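Local coordinates for protein putative alpha-galactosidase/melibiase (Bacteroides fragilis, PDB 4OGZ) that probably hydrolyses alpha-D-galactosides, releasing their terminal non-reducing alpha-D-galactose residues, at residues A[106-111]-A[320-325]. Sequence-based numbering, arbitrary orientation.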
loop_
_atom_site.group_PDB
_atom_site.type_symbol
_atom_site.label_atom_id
_atom_site.label_comp_id
_atom_site.label_asym_id
_atom_site.label_seq_id
_atom_site.Cartn_x
_atom_site.Cartn_y
_atom_site.Cartn_z
ATOM N N SER A 106 5.112 -10.802 -2.269
ATOM C CA SER A 106 5.936 -12.007 -2.086
ATOM C C SER A 106 7.453 -11.827 -2.284
ATOM O O SER A 106 8.228 -12.727 -1.921
ATOM C CB SER A 106 5.452 -13.052 -3.065
ATOM O OG SER A 106 5.784 -12.654 -4.380
ATOM N N TRP A 107 7.891 -10.691 -2.824
ATOM C CA TRP A 107 9.264 -10.547 -3.283
ATOM C C TRP A 107 10.301 -10.451 -2.159
ATOM O O TRP A 107 11.276 -11.215 -2.169
ATOM C CB TRP A 107 9.457 -9.317 -4.193
ATOM C CG TRP A 107 10.879 -9.249 -4.682
ATOM C CD1 TRP A 107 11.822 -8.293 -4.367
ATOM C CD2 TRP A 107 11.541 -10.214 -5.503
ATOM N NE1 TRP A 107 13.020 -8.599 -4.965
ATOM C CE2 TRP A 107 12.879 -9.776 -5.663
ATOM C CE3 TRP A 107 11.137 -11.414 -6.121
ATOM C CZ2 TRP A 107 13.814 -10.498 -6.429
ATOM C CZ3 TRP A 107 12.068 -12.127 -6.890
ATOM C CH2 TRP A 107 13.392 -11.672 -7.029
ATOM N N ASN A 108 10.120 -9.495 -1.240
ATOM C CA ASN A 108 11.227 -9.079 -0.320
ATOM C C ASN A 108 11.699 -10.155 0.657
ATOM O O ASN A 108 12.818 -10.084 1.154
ATOM C CB ASN A 108 10.862 -7.792 0.452
ATOM C CG ASN A 108 11.056 -6.528 -0.375
ATOM O OD1 ASN A 108 11.801 -6.529 -1.355
ATOM N ND2 ASN A 108 10.429 -5.412 0.056
ATOM N N THR A 109 10.845 -11.135 0.933
ATOM C CA THR A 109 11.197 -12.255 1.799
ATOM C C THR A 109 11.392 -13.564 1.006
ATOM O O THR A 109 12.347 -14.283 1.260
ATOM C CB THR A 109 10.128 -12.442 2.907
ATOM O OG1 THR A 109 10.177 -11.319 3.806
ATOM C CG2 THR A 109 10.365 -13.742 3.701
ATOM N N PHE A 110 10.535 -13.825 0.018
ATOM C CA PHE A 110 10.416 -15.156 -0.584
ATOM C C PHE A 110 11.033 -15.287 -1.972
ATOM O O PHE A 110 11.421 -16.391 -2.370
ATOM C CB PHE A 110 8.944 -15.589 -0.613
ATOM C CG PHE A 110 8.351 -15.718 0.769
ATOM C CD1 PHE A 110 8.483 -16.905 1.484
ATOM C CD2 PHE A 110 7.721 -14.629 1.388
ATOM C CE1 PHE A 110 7.973 -17.025 2.761
ATOM C CE2 PHE A 110 7.215 -14.745 2.678
ATOM C CZ PHE A 110 7.344 -15.948 3.356
ATOM N N GLY A 111 11.182 -14.184 -2.686
ATOM C CA GLY A 111 11.812 -14.240 -3.997
ATOM C C GLY A 111 11.082 -15.219 -4.907
ATOM O O GLY A 111 9.855 -15.167 -5.032
HETATM N N MSE A 320 8.345 -1.511 -1.598
HETATM C CA MSE A 320 7.770 -2.368 -0.569
HETATM C C MSE A 320 8.414 -2.154 0.783
HETATM O O MSE A 320 9.598 -1.842 0.893
HETATM C CB MSE A 320 7.878 -3.814 -1.102
HETATM C CG MSE A 320 6.998 -4.044 -2.377
HETATM SE SE MSE A 320 7.628 -5.562 -3.496
HETATM C CE MSE A 320 9.441 -5.044 -4.043
ATOM N N LEU A 321 7.611 -2.303 1.839
ATOM C CA LEU A 321 8.097 -2.213 3.214
ATOM C C LEU A 321 9.061 -3.337 3.544
ATOM O O LEU A 321 8.907 -4.460 3.060
ATOM C CB LEU A 321 6.962 -2.277 4.207
ATOM C CG LEU A 321 5.936 -1.153 4.093
ATOM C CD1 LEU A 321 4.719 -1.470 4.938
ATOM C CD2 LEU A 321 6.581 0.150 4.528
ATOM N N VAL A 322 10.083 -3.001 4.337
ATOM C CA VAL A 322 11.084 -3.965 4.792
ATOM C C VAL A 322 11.023 -4.160 6.308
ATOM O O VAL A 322 11.834 -4.901 6.891
ATOM C CB VAL A 322 12.519 -3.569 4.332
ATOM C CG1 VAL A 322 12.633 -3.684 2.816
ATOM C CG2 VAL A 322 12.912 -2.179 4.829
ATOM N N VAL A 323 10.013 -3.556 6.925
ATOM C CA VAL A 323 9.648 -3.763 8.326
ATOM C C VAL A 323 9.579 -5.258 8.611
ATOM O O VAL A 323 8.877 -5.983 7.899
ATOM C CB VAL A 323 8.251 -3.144 8.647
ATOM C CG1 VAL A 323 7.828 -3.408 10.086
ATOM C CG2 VAL A 323 8.235 -1.650 8.374
ATOM N N GLY A 324 10.345 -5.719 9.592
ATOM C CA GLY A 324 10.201 -7.080 10.080
ATOM C C GLY A 324 11.070 -8.120 9.397
ATOM O O GLY A 324 10.955 -9.303 9.677
ATOM N N ILE A 325 11.941 -7.701 8.498
ATOM C CA ILE A 325 12.746 -8.662 7.763
ATOM C C ILE A 325 14.001 -9.013 8.580
ATOM O O ILE A 325 14.401 -10.163 8.594
ATOM C CB ILE A 325 13.072 -8.151 6.348
ATOM C CG1 ILE A 325 11.765 -8.075 5.558
ATOM C CG2 ILE A 325 14.097 -9.035 5.656
ATOM C CD1 ILE A 325 11.940 -7.593 4.138
#
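At the C-terminal ends of the TIM-barrel strands, Asn108 on the short helix after strand 102-105 packs against Met320, Leu321, Val322 and Ile325 in the loop after strand 315-317. The Asn108 side chain points toward the loop. Asn108 ND2 gives a weak hydrogen bond to Leu321 O (3.5 Å, N-H...O angle 152°) and lies close to Met320 CB at 3.2 Å. Val322 CG1 meets Asn108 ND2 at 3.9 Å. Met320 is a selenomethionine bent at its end (chi3 -61°). This bend carries Met320 CE to Asn108 OD1 (3.9 Å). Met320 CE also approaches the Trp107 ring obliquely, 4.0 Å from Trp107 CD1. At the other end of the contact, the Ile325 side chain is extended, with CD1 anti to CA (chi2 180°), and sets Ile325 CD1 on Asn108 CB at 3.8 Å. Ile325 CG1 lies 4.0 Å from Thr109 OG1, a hydroxyl hydrogen-bonded to Gly361 O. A type II turn from Val322 to Ile325 brings Ile325 back toward the helix, with Ile325 N hydrogen-bonded to Val322 O at 3.2 Å. The contact is buried. The Leu321 side chain points away from the 106-111 segment and packs on helix 341-353, while its backbone is hydrogen-bonded to Leu359 of strand 358-360, the barrel strand beside 102-105.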